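Local coordinates for ferritin (Ulva pertusa, PDB 3VNX), which stores iron inside a 24-subunit protein shell and, as a ferroxidase, probably oxidises ferrous iron before it is laid down, at residues A[54-59]-A[110-115]; A[63-68]-A[73-78]; A[136-141]-A[167-172]; A[147-150]-A[156-159]. One frame throughout, in Å; residues are numbered along the deposited sequence.

Contact 1: A[54-59]-A[110-115]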
loop_
_atom_site.group_PDB
_atom_site.type_symbol
_atom_site.label_atom_id
_atom_site.label_comp_id
_atom_site.label_asym_id
_atom_site.label_seq_id
_atom_site.Cartn_x
_atom_site.Cartn_y
_atom_site.Cartn_z
ATOM N N ILE A 54 26.068 -6.453 46.055
ATOM C CA ILE A 54 26.369 -5.257 45.261
ATOM C C ILE A 54 25.107 -4.657 44.609
ATOM O O ILE A 54 24.963 -3.437 44.486
ATOM C CB ILE A 54 27.435 -5.559 44.204
ATOM C CG1 ILE A 54 28.775 -5.849 44.883
ATOM C CG2 ILE A 54 27.561 -4.416 43.215
ATOM C CD1 ILE A 54 29.833 -6.310 43.914
ATOM N N SER A 55 24.193 -5.525 44.203
ATOM C CA SER A 55 22.911 -5.063 43.708
ATOM C C SER A 55 22.202 -4.228 44.778
ATOM O O SER A 55 21.624 -3.181 44.479
ATOM C CB SER A 55 22.049 -6.255 43.302
ATOM O OG SER A 55 20.733 -5.837 43.042
ATOM N N TYR A 56 22.262 -4.693 46.026
ATOM C CA TYR A 56 21.551 -4.047 47.131
ATOM C C TYR A 56 22.199 -2.692 47.438
ATOM O O TYR A 56 21.520 -1.681 47.659
ATOM C CB TYR A 56 21.608 -4.963 48.350
ATOM C CG TYR A 56 20.492 -4.837 49.382
ATOM C CD1 TYR A 56 19.156 -4.847 49.008
ATOM C CD2 TYR A 56 20.793 -4.776 50.743
ATOM C CE1 TYR A 56 18.144 -4.769 49.970
ATOM C CE2 TYR A 56 19.798 -4.692 51.708
ATOM C CZ TYR A 56 18.477 -4.695 51.322
ATOM O OH TYR A 56 17.491 -4.613 52.287
ATOM N N VAL A 57 23.524 -2.681 47.437
ATOM C CA VAL A 57 24.275 -1.453 47.639
ATOM C C VAL A 57 23.932 -0.451 46.557
ATOM O O VAL A 57 23.701 0.727 46.842
ATOM C CB VAL A 57 25.773 -1.715 47.578
ATOM C CG1 VAL A 57 26.530 -0.400 47.615
ATOM C CG2 VAL A 57 26.191 -2.630 48.716
ATOM N N TYR A 58 23.906 -0.913 45.309
ATOM C CA TYR A 58 23.553 -0.022 44.210
ATOM C C TYR A 58 22.150 0.542 44.371
ATOM O O TYR A 58 21.893 1.700 44.020
ATOM C CB TYR A 58 23.723 -0.704 42.856
ATOM C CG TYR A 58 25.170 -0.707 42.414
ATOM C CD1 TYR A 58 26.055 0.241 42.910
ATOM C CD2 TYR A 58 25.655 -1.652 41.515
ATOM C CE1 TYR A 58 27.383 0.257 42.527
ATOM C CE2 TYR A 58 26.991 -1.645 41.123
ATOM C CZ TYR A 58 27.856 -0.682 41.635
ATOM O OH TYR A 58 29.195 -0.645 41.272
ATOM N N HIS A 59 21.248 -0.273 44.918
ATOM C CA HIS A 59 19.891 0.182 45.152
ATOM C C HIS A 59 19.884 1.286 46.215
ATOM O O HIS A 59 19.112 2.249 46.123
ATOM C CB HIS A 59 18.982 -0.974 45.558
ATOM C CG HIS A 59 17.558 -0.772 45.159
ATOM N ND1 HIS A 59 16.602 -1.764 45.270
ATOM C CD2 HIS A 59 16.923 0.301 44.630
ATOM C CE1 HIS A 59 15.442 -1.302 44.836
ATOM N NE2 HIS A 59 15.609 -0.048 44.446
ATOM N N ALA A 110 23.789 -7.904 54.305
ATOM C CA ALA A 110 23.981 -6.837 55.281
ATOM C C ALA A 110 23.325 -5.533 54.813
ATOM O O ALA A 110 23.236 -5.263 53.607
ATOM C CB ALA A 110 25.467 -6.620 55.537
ATOM N N ALA A 111 22.878 -4.726 55.770
ATOM C CA ALA A 111 22.375 -3.388 55.474
ATOM C C ALA A 111 23.472 -2.586 54.808
ATOM O O ALA A 111 24.590 -2.530 55.326
ATOM C CB ALA A 111 21.953 -2.710 56.740
ATOM N N PRO A 112 23.170 -1.969 53.648
ATOM C CA PRO A 112 24.156 -1.134 52.942
ATOM C C PRO A 112 24.219 0.250 53.556
ATOM O O PRO A 112 23.313 0.624 54.301
ATOM C CB PRO A 112 23.574 -1.026 51.535
ATOM C CG PRO A 112 22.082 -1.107 51.757
ATOM C CD PRO A 112 21.889 -2.059 52.916
ATOM N N GLU A 113 25.288 0.992 53.274
ATOM C CA GLU A 113 25.383 2.399 53.644
ATOM C C GLU A 113 24.320 3.194 52.882
ATOM O O GLU A 113 24.066 2.912 51.710
ATOM C CB GLU A 113 26.780 2.938 53.316
ATOM C CG GLU A 113 26.933 4.434 53.530
ATOM C CD GLU A 113 26.757 4.833 54.979
ATOM O OE1 GLU A 113 27.590 4.411 55.811
ATOM O OE2 GLU A 113 25.789 5.560 55.288
ATOM N N MET A 114 23.703 4.178 53.528
ATOM C CA MET A 114 22.662 4.967 52.872
ATOM C C MET A 114 23.101 6.401 52.580
ATOM O O MET A 114 22.448 7.124 51.817
ATOM C CB MET A 114 21.384 4.996 53.723
ATOM C CG MET A 114 20.940 3.624 54.248
ATOM S SD MET A 114 20.623 2.360 52.984
ATOM C CE MET A 114 19.526 3.240 51.894
ATOM N N GLU A 115 24.204 6.810 53.191
ATOM C CA GLU A 115 24.614 8.211 53.163
ATOM C C GLU A 115 25.852 8.383 52.322
ATOM O O GLU A 115 26.825 7.642 52.480
ATOM C CB GLU A 115 24.883 8.700 54.584
ATOM C CG GLU A 115 23.681 8.549 55.479
ATOM C CD GLU A 115 22.507 9.346 54.967
ATOM O OE1 GLU A 115 21.349 8.966 55.268
ATOM O OE2 GLU A 115 22.747 10.356 54.259
#
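Pro-112 pushes its ring into helix 54-59 at Tyr-56 and Val-57, and its two flanks meet different things. On one flank Pro-112 CD lies 3.6 Å from both CE2 and CD2 of Tyr-56, coming in obliquely, and the two side chains cross at about a right angle. On the other flank CB rests over the helix backbone, 4.0 Å from Val-57 CA, while the CG2 branch of Val-57 runs past it the opposite way at 4.2 Å. The tyrosine reaches the loop because its first torsion turns CG opposite the backbone N (chi1 -154°). That brings the CD2 edge of the ring to Ala-110 O, which lies close to the ring plane, 3.8 Å from Tyr-56 CD2. This is the ferritin four-helix bundle, and residues 110-115 belong to the long connection that runs along the outside of helix 38-66 between the second and third bundle helices. Tyr-56 also looks across a subunit boundary: its OH is hydrogen-bonded to Lys-107 O of the second subunit. An alanine here would probably leave that carbonyl without its hydroxyl partner and open a gap beside Pro-112 CD. Further along the loop, Glu-115 ties the connection back to the same long helix chain through a salt bridge from its OE1 to Arg-67 NH2. Phe-12 of the third subunit packs on Val-57, and Leu-106 of the second subunit on Pro-112.

Contact 2: A[63-68]-A[73-78]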
loop_
_atom_site.group_PDB
_atom_site.type_symbol
_atom_site.label_atom_id
_atom_site.label_comp_id
_atom_site.label_asym_id
_atom_site.label_seq_id
_atom_site.Cartn_x
_atom_site.Cartn_y
_atom_site.Cartn_z
ATOM N N SER A 63 18.601 5.361 45.985
ATOM C CA SER A 63 17.716 6.098 46.880
ATOM C C SER A 63 18.370 7.381 47.355
ATOM O O SER A 63 17.696 8.384 47.595
ATOM C CB SER A 63 17.281 5.238 48.065
ATOM O OG SER A 63 16.231 4.371 47.670
ATOM N N TYR A 64 19.689 7.354 47.479
ATOM C CA TYR A 64 20.383 8.560 47.893
ATOM C C TYR A 64 20.195 9.676 46.842
ATOM O O TYR A 64 19.774 10.789 47.174
ATOM C CB TYR A 64 21.867 8.292 48.219
ATOM C CG TYR A 64 22.593 9.568 48.563
ATOM C CD1 TYR A 64 22.531 10.103 49.855
ATOM C CD2 TYR A 64 23.298 10.277 47.586
ATOM C CE1 TYR A 64 23.167 11.288 50.170
ATOM C CE2 TYR A 64 23.940 11.471 47.895
ATOM C CZ TYR A 64 23.871 11.972 49.187
ATOM O OH TYR A 64 24.505 13.159 49.495
ATOM N N PHE A 65 20.466 9.366 45.575
ATOM C CA PHE A 65 20.351 10.371 44.520
ATOM C C PHE A 65 18.907 10.741 44.173
ATOM O O PHE A 65 18.649 11.815 43.613
ATOM C CB PHE A 65 21.150 9.960 43.282
ATOM C CG PHE A 65 22.623 9.936 43.522
ATOM C CD1 PHE A 65 23.360 11.116 43.502
ATOM C CD2 PHE A 65 23.271 8.745 43.826
ATOM C CE1 PHE A 65 24.735 11.111 43.751
ATOM C CE2 PHE A 65 24.631 8.726 44.073
ATOM C CZ PHE A 65 25.371 9.918 44.038
ATOM N N ALA A 66 17.969 9.873 44.547
ATOM C CA ALA A 66 16.544 10.187 44.434
ATOM C C ALA A 66 16.069 11.252 45.433
ATOM O O ALA A 66 15.009 11.844 45.234
ATOM C CB ALA A 66 15.695 8.923 44.582
ATOM N N ARG A 67 16.824 11.498 46.503
ATOM C CA ARG A 67 16.368 12.480 47.500
ATOM C C ARG A 67 16.207 13.868 46.900
ATOM O O ARG A 67 17.101 14.372 46.234
ATOM C CB ARG A 67 17.323 12.570 48.677
ATOM C CG ARG A 67 17.557 11.260 49.354
ATOM C CD ARG A 67 18.595 11.435 50.413
ATOM N NE ARG A 67 18.747 10.234 51.220
ATOM C CZ ARG A 67 19.576 10.138 52.249
ATOM N NH1 ARG A 67 20.327 11.176 52.601
ATOM N NH2 ARG A 67 19.653 9.004 52.924
ATOM N N ASP A 68 15.065 14.487 47.157
ATOM C CA ASP A 68 14.743 15.770 46.547
ATOM C C ASP A 68 15.849 16.818 46.680
ATOM O O ASP A 68 16.026 17.652 45.799
ATOM C CB ASP A 68 13.424 16.308 47.110
ATOM C CG ASP A 68 13.525 16.694 48.574
ATOM O OD1 ASP A 68 13.861 17.865 48.866
ATOM O OD2 ASP A 68 13.253 15.830 49.429
ATOM N N PRO A 73 18.592 12.852 39.495
ATOM C CA PRO A 73 17.743 11.730 39.068
ATOM C C PRO A 73 18.385 10.878 37.964
ATOM O O PRO A 73 18.037 9.699 37.848
ATOM C CB PRO A 73 16.444 12.414 38.590
ATOM C CG PRO A 73 16.844 13.842 38.263
ATOM C CD PRO A 73 18.024 14.171 39.140
ATOM N N GLY A 74 19.312 11.453 37.198
ATOM C CA GLY A 74 20.122 10.686 36.263
ATOM C C GLY A 74 21.018 9.685 36.987
ATOM O O GLY A 74 21.089 8.512 36.613
ATOM N N PHE A 75 21.709 10.136 38.029
ATOM C CA PHE A 75 22.532 9.236 38.833
ATOM C C PHE A 75 21.610 8.185 39.461
ATOM O O PHE A 75 21.947 6.985 39.527
ATOM C CB PHE A 75 23.302 10.013 39.921
ATOM C CG PHE A 75 24.544 10.725 39.415
ATOM C CD1 PHE A 75 25.806 10.177 39.614
ATOM C CD2 PHE A 75 24.449 11.935 38.747
ATOM C CE1 PHE A 75 26.932 10.812 39.156
ATOM C CE2 PHE A 75 25.573 12.579 38.283
ATOM C CZ PHE A 75 26.816 12.017 38.482
ATOM N N ALA A 76 20.434 8.633 39.901
ATOM C CA ALA A 76 19.481 7.717 40.509
ATOM C C ALA A 76 19.079 6.611 39.525
ATOM O O ALA A 76 19.022 5.431 39.881
ATOM C CB ALA A 76 18.256 8.459 41.040
ATOM N N LYS A 77 18.806 6.992 38.284
ATOM C CA LYS A 77 18.387 6.024 37.276
ATOM C C LYS A 77 19.527 5.051 37.017
ATOM O O LYS A 77 19.345 3.813 36.999
ATOM C CB LYS A 77 17.985 6.754 35.996
ATOM C CG LYS A 77 17.682 5.881 34.794
ATOM C CD LYS A 77 17.045 6.724 33.660
ATOM C CE LYS A 77 16.893 5.929 32.355
ATOM N NZ LYS A 77 18.207 5.472 31.793
ATOM N N PHE A 78 20.711 5.626 36.835
ATOM C CA PHE A 78 21.920 4.843 36.632
ATOM C C PHE A 78 22.086 3.761 37.701
ATOM O O PHE A 78 22.403 2.608 37.398
ATOM C CB PHE A 78 23.147 5.751 36.637
ATOM C CG PHE A 78 24.432 5.009 36.472
ATOM C CD1 PHE A 78 24.919 4.717 35.202
ATOM C CD2 PHE A 78 25.154 4.586 37.587
ATOM C CE1 PHE A 78 26.106 4.027 35.037
ATOM C CE2 PHE A 78 26.341 3.901 37.438
ATOM C CZ PHE A 78 26.826 3.618 36.154
#
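Phe-75 lays its CB over one face of the Phe-65 ring, 3.9 Å from the centroid and 23° off the ring normal, a CH-pi contact displaced toward the CG-CD1 side. The two rings are near parallel, at 26°, but slid so far that they barely overlap, with centroids 5.3 Å apart; the methylene, not the second ring, does the touching. Beside it Ala-76 fills the space at the root of the phenylalanine: its CB lies 4.0 Å from Phe-65 CB, and also 3.8 Å from Ala-66 N, so a methyl group sits directly against the opposing backbone. Phe-65 is directed here by a first torsion that sets CG opposite its own carbonyl carbon (chi1 -66°). In the next shell, Tyr-64 CD2 stands 3.9 Å above the opposite face of the Phe-65 ring, over its centre, so the ring is clamped on both faces. The same tyrosine offers CD1 to a face of the Arg-67 guanidinium, which also makes a salt bridge to Glu-115. The start of the second helix is held by Asp-196, whose OD1 accepts Phe-75 N. Helices 38-66 and 73-99 thus turn back on each other across a short loop, with Ala-127 of helix 123-151 touching Phe-65, Ala-124 and Met-128 touching Phe-75, and Leu-199 of helix 155-201 also packing on Phe-75.

Contact 3: A[136-141]-A[167-172]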
loop_
_atom_site.group_PDB
_atom_site.type_symbol
_atom_site.label_atom_id
_atom_site.label_comp_id
_atom_site.label_asym_id
_atom_site.label_seq_id
_atom_site.Cartn_x
_atom_site.Cartn_y
_atom_site.Cartn_z
ATOM N N LYS A 136 36.112 -2.865 40.594
ATOM C CA LYS A 136 37.469 -3.449 40.635
ATOM C C LYS A 136 37.525 -4.616 41.622
ATOM O O LYS A 136 38.045 -5.693 41.303
ATOM C CB LYS A 136 38.523 -2.394 40.995
ATOM C CG LYS A 136 38.627 -1.263 39.954
ATOM C CD LYS A 136 39.491 -0.093 40.425
ATOM C CE LYS A 136 40.975 -0.363 40.215
ATOM N NZ LYS A 136 41.859 0.742 40.712
ATOM N N LEU A 137 36.963 -4.401 42.813
ATOM C CA LEU A 137 36.864 -5.463 43.799
ATOM C C LEU A 137 36.195 -6.683 43.164
ATOM O O LEU A 137 36.715 -7.804 43.253
ATOM C CB LEU A 137 36.051 -4.998 45.010
ATOM C CG LEU A 137 36.388 -5.652 46.355
ATOM C CD1 LEU A 137 35.235 -5.518 47.341
ATOM C CD2 LEU A 137 36.805 -7.106 46.205
ATOM N N ASN A 138 35.041 -6.475 42.522
ATOM C CA ASN A 138 34.328 -7.614 41.968
ATOM C C ASN A 138 35.082 -8.291 40.824
ATOM O O ASN A 138 34.928 -9.485 40.599
ATOM C CB ASN A 138 32.917 -7.261 41.534
ATOM C CG ASN A 138 32.044 -8.494 41.416
ATOM O OD1 ASN A 138 32.332 -9.505 42.043
ATOM N ND2 ASN A 138 30.993 -8.427 40.606
ATOM N N PHE A 139 35.901 -7.524 40.111
ATOM C CA PHE A 139 36.751 -8.081 39.074
ATOM C C PHE A 139 37.687 -9.113 39.710
ATOM O O PHE A 139 37.861 -10.235 39.201
ATOM C CB PHE A 139 37.542 -6.962 38.407
ATOM C CG PHE A 139 38.415 -7.415 37.274
ATOM C CD1 PHE A 139 38.155 -8.596 36.601
ATOM C CD2 PHE A 139 39.494 -6.638 36.872
ATOM C CE1 PHE A 139 38.970 -9.009 35.550
ATOM C CE2 PHE A 139 40.300 -7.024 35.828
ATOM C CZ PHE A 139 40.042 -8.225 35.161
ATOM N N GLN A 140 38.264 -8.753 40.847
ATOM C CA GLN A 140 39.141 -9.689 41.537
ATOM C C GLN A 140 38.352 -10.881 42.088
ATOM O O GLN A 140 38.785 -12.037 41.957
ATOM C CB GLN A 140 39.934 -8.979 42.630
ATOM C CG GLN A 140 41.010 -8.075 42.049
ATOM C CD GLN A 140 41.307 -6.854 42.910
ATOM O OE1 GLN A 140 42.469 -6.553 43.188
ATOM N NE2 GLN A 140 40.260 -6.144 43.333
ATOM N N LYS A 141 37.187 -10.614 42.682
ATOM C CA LYS A 141 36.332 -11.717 43.124
ATOM C C LYS A 141 36.091 -12.662 41.947
ATOM O O LYS A 141 36.233 -13.881 42.077
ATOM C CB LYS A 141 35.000 -11.216 43.685
ATOM C CG LYS A 141 35.111 -10.486 45.008
ATOM C CD LYS A 141 35.717 -11.383 46.095
ATOM C CE LYS A 141 35.794 -10.668 47.456
ATOM N NZ LYS A 141 35.888 -11.634 48.604
ATOM N N SER A 167 34.557 -11.402 31.577
ATOM C CA SER A 167 34.775 -10.568 30.404
ATOM C C SER A 167 33.954 -9.284 30.462
ATOM O O SER A 167 34.438 -8.200 30.096
ATOM C CB SER A 167 34.421 -11.342 29.135
ATOM O OG SER A 167 34.543 -10.513 27.991
ATOM N N GLU A 168 32.705 -9.410 30.905
ATOM C CA GLU A 168 31.854 -8.239 31.062
ATOM C C GLU A 168 32.404 -7.271 32.123
ATOM O O GLU A 168 32.301 -6.049 31.980
ATOM C CB GLU A 168 30.427 -8.664 31.416
ATOM C CG GLU A 168 29.648 -9.295 30.264
ATOM C CD GLU A 168 28.425 -10.088 30.743
ATOM O OE1 GLU A 168 28.289 -11.273 30.350
ATOM O OE2 GLU A 168 27.607 -9.537 31.521
ATOM N N GLN A 169 32.989 -7.824 33.184
ATOM C CA GLN A 169 33.453 -7.012 34.297
ATOM C C GLN A 169 34.594 -6.111 33.830
ATOM O O GLN A 169 34.720 -4.961 34.276
ATOM C CB GLN A 169 33.853 -7.893 35.487
ATOM C CG GLN A 169 34.252 -7.118 36.730
ATOM C CD GLN A 169 33.130 -6.244 37.281
ATOM O OE1 GLN A 169 32.106 -6.743 37.743
ATOM N NE2 GLN A 169 33.332 -4.933 37.254
ATOM N N VAL A 170 35.391 -6.610 32.889
ATOM C CA VAL A 170 36.424 -5.784 32.271
ATOM C C VAL A 170 35.820 -4.509 31.667
ATOM O O VAL A 170 36.240 -3.397 31.989
ATOM C CB VAL A 170 37.199 -6.574 31.192
ATOM C CG1 VAL A 170 38.181 -5.665 30.450
ATOM C CG2 VAL A 170 37.926 -7.758 31.833
ATOM N N ASP A 171 34.825 -4.671 30.797
ATOM C CA ASP A 171 34.134 -3.523 30.222
ATOM C C ASP A 171 33.574 -2.625 31.322
ATOM O O ASP A 171 33.730 -1.405 31.291
ATOM C CB ASP A 171 32.979 -3.991 29.337
ATOM C CG ASP A 171 33.435 -4.872 28.187
ATOM O OD1 ASP A 171 34.520 -4.602 27.632
ATOM O OD2 ASP A 171 32.696 -5.828 27.838
ATOM N N ALA A 172 32.908 -3.234 32.296
ATOM C CA ALA A 172 32.326 -2.457 33.384
ATOM C C ALA A 172 33.366 -1.574 34.095
ATOM O O ALA A 172 33.119 -0.373 34.316
ATOM C CB ALA A 172 31.599 -3.367 34.377
#
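Helices 136-141 and 167-172 run antiparallel, their axes 9.6 Å apart at closest and crossing at -162°, with Phe-139 CA and Gln-169 CA the nearest pair, 5.9 Å apart. Gln-169 does most of the packing. Its CG stands opposite the backbone N, and the chain then bends at chi2 (61°), which presses CG onto the other helix, 3.6 Å from Phe-139 CA, and turns the amide along that helix toward Asn-138. There Gln-169 OE1 comes within 3.5 Å of Asn-138 ND2, the two amide planes 64° apart, a polar approach without a hydrogen bond. Each amide spends its bonds elsewhere: Gln-169 NE2 donates to Glu-135 OE1, while Asn-138 gives ND2 to Glu-51 OE1 and takes Gln-47 NE2 on OD1. Such a polar interior is what a ferritin bundle has at its ferroxidase centre, and a calcium ion bound about 3 Å from the nearest side-chain atom of Asn-138 is consistent with this being that site. A leucine in place of Gln-169 would probably leave Glu-135 OE1 without its amide donor and put an apolar end beside Asn-138. On the outer side Phe-139 reaches across to Val-170, CZ meeting the CG2 branch at 4.0 Å. Val-34 of the third subunit packs on this phenylalanine, and Arg-100 of the same subunit on Val-170.

Contact 4: A[147-150]-A[156-159]. With CA (calcium ion), chain B.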
loop_
_atom_site.group_PDB
_atom_site.type_symbol
_atom_site.label_atom_id
_atom_site.label_comp_id
_atom_site.label_asym_id
_atom_site.label_seq_id
_atom_site.Cartn_x
_atom_site.Cartn_y
_atom_site.Cartn_z
ATOM N N ALA A 147 39.667 -19.030 39.379
ATOM C CA ALA A 147 40.835 -19.730 39.918
ATOM C C ALA A 147 40.408 -21.055 40.522
ATOM O O ALA A 147 41.024 -22.099 40.261
ATOM C CB ALA A 147 41.552 -18.887 40.957
ATOM N N ILE A 148 39.351 -21.020 41.326
ATOM C CA ILE A 148 38.834 -22.252 41.909
ATOM C C ILE A 148 38.380 -23.218 40.815
ATOM O O ILE A 148 38.747 -24.398 40.817
ATOM C CB ILE A 148 37.685 -21.986 42.892
ATOM C CG1 ILE A 148 38.182 -21.157 44.083
ATOM C CG2 ILE A 148 37.108 -23.304 43.405
ATOM C CD1 ILE A 148 37.096 -20.855 45.121
ATOM N N ALA A 149 37.581 -22.712 39.880
ATOM C CA ALA A 149 37.180 -23.479 38.699
ATOM C C ALA A 149 38.381 -24.120 38.009
ATOM O O ALA A 149 38.343 -25.300 37.649
ATOM C CB ALA A 149 36.411 -22.583 37.709
ATOM N N ASP A 150 39.438 -23.331 37.811
ATOM C CA ASP A 150 40.664 -23.821 37.177
ATOM C C ASP A 150 41.351 -24.894 38.033
ATOM O O ASP A 150 41.768 -25.942 37.522
ATOM C CB ASP A 150 41.640 -22.667 36.905
ATOM C CG ASP A 150 42.834 -23.098 36.049
ATOM O OD1 ASP A 150 42.720 -24.101 35.309
ATOM O OD2 ASP A 150 43.887 -22.433 36.112
ATOM N N ALA A 156 34.390 -26.488 31.672
ATOM C CA ALA A 156 33.058 -25.970 31.371
ATOM C C ALA A 156 32.741 -24.752 32.221
ATOM O O ALA A 156 32.274 -23.734 31.703
ATOM C CB ALA A 156 31.986 -27.046 31.562
ATOM N N LEU A 157 32.979 -24.859 33.526
ATOM C CA LEU A 157 32.725 -23.739 34.421
ATOM C C LEU A 157 33.681 -22.565 34.135
ATOM O O LEU A 157 33.284 -21.391 34.196
ATOM C CB LEU A 157 32.810 -24.188 35.880
ATOM C CG LEU A 157 32.821 -23.084 36.946
ATOM C CD1 LEU A 157 31.477 -22.384 37.054
ATOM C CD2 LEU A 157 33.216 -23.673 38.292
ATOM N N CYS A 158 34.933 -22.871 33.801
ATOM C CA CYS A 158 35.881 -21.808 33.462
ATOM C C CYS A 158 35.367 -21.002 32.288
ATOM O O CYS A 158 35.287 -19.771 32.354
ATOM C CB CYS A 158 37.262 -22.375 33.118
ATOM S SG CYS A 158 38.117 -23.072 34.550
ATOM N N ASP A 159 35.020 -21.714 31.217
ATOM C CA ASP A 159 34.510 -21.090 30.007
ATOM C C ASP A 159 33.302 -20.228 30.343
ATOM O O ASP A 159 33.190 -19.084 29.887
ATOM C CB ASP A 159 34.135 -22.157 28.977
ATOM C CG ASP A 159 33.565 -21.561 27.698
ATOM O OD1 ASP A 159 34.303 -20.844 26.984
ATOM O OD2 ASP A 159 32.371 -21.816 27.410
HETATM CA CA CA B . 37.002 -20.944 26.942
#
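Asp-159 OD1 binds a calcium ion at 2.7 Å, on the side of its helix turned away from 147-150, while its neighbours Cys-158 and Leu-157 make the contact between the helices. Gly-163 of the fifth subunit packs on this aspartate, so the ion lies near a subunit junction. Cys-158 SG rests against the opposing helix in van der Waals contact, with Asp-150 N 3.5 Å from it and Ala-149 CB 3.6 Å. The sulfur gets there because it lies opposite its own carbonyl carbon (chi1 -69°). Ala-149 serves as the meeting point for two side chains, since its CB also takes the CD2 branch of Leu-157 at 3.4 Å, a close fit. Asp-150 OD1 forms a salt bridge with Lys-153 NZ in the turn. Leu-157 is closed over by Cys-40 and Ile-44 of helix 38-66 and by Tyr-96 of helix 73-99. The whole is a tight antiparallel helical hairpin between the third and fourth bundle helices, and the metal-binding aspartate beside another subunit is consistent with the acidic three-fold channel of ferritin shells.

All four contacts are largely buried, yet they serve different parts of the subunit. Contact 3 lies deepest, about 8 Å from the chain centre, and is the one where amides of the bundle interior meet; contact 2, about 21 Å out, is aromatic and closes one end of the bundle. Contact 4 closes the other end with alanine, leucine and cysteine side chains, its centre about 37 Å from that of contact 2. Contacts 3 and 4 join the same pair of helices, 123-151 and 155-201, whereas contacts 1 and 2 share helix 38-66. Contact 1 alone pairs a helix with a loop, proline against tyrosine and valine without a polar bond; like contact 2 it meets the second subunit.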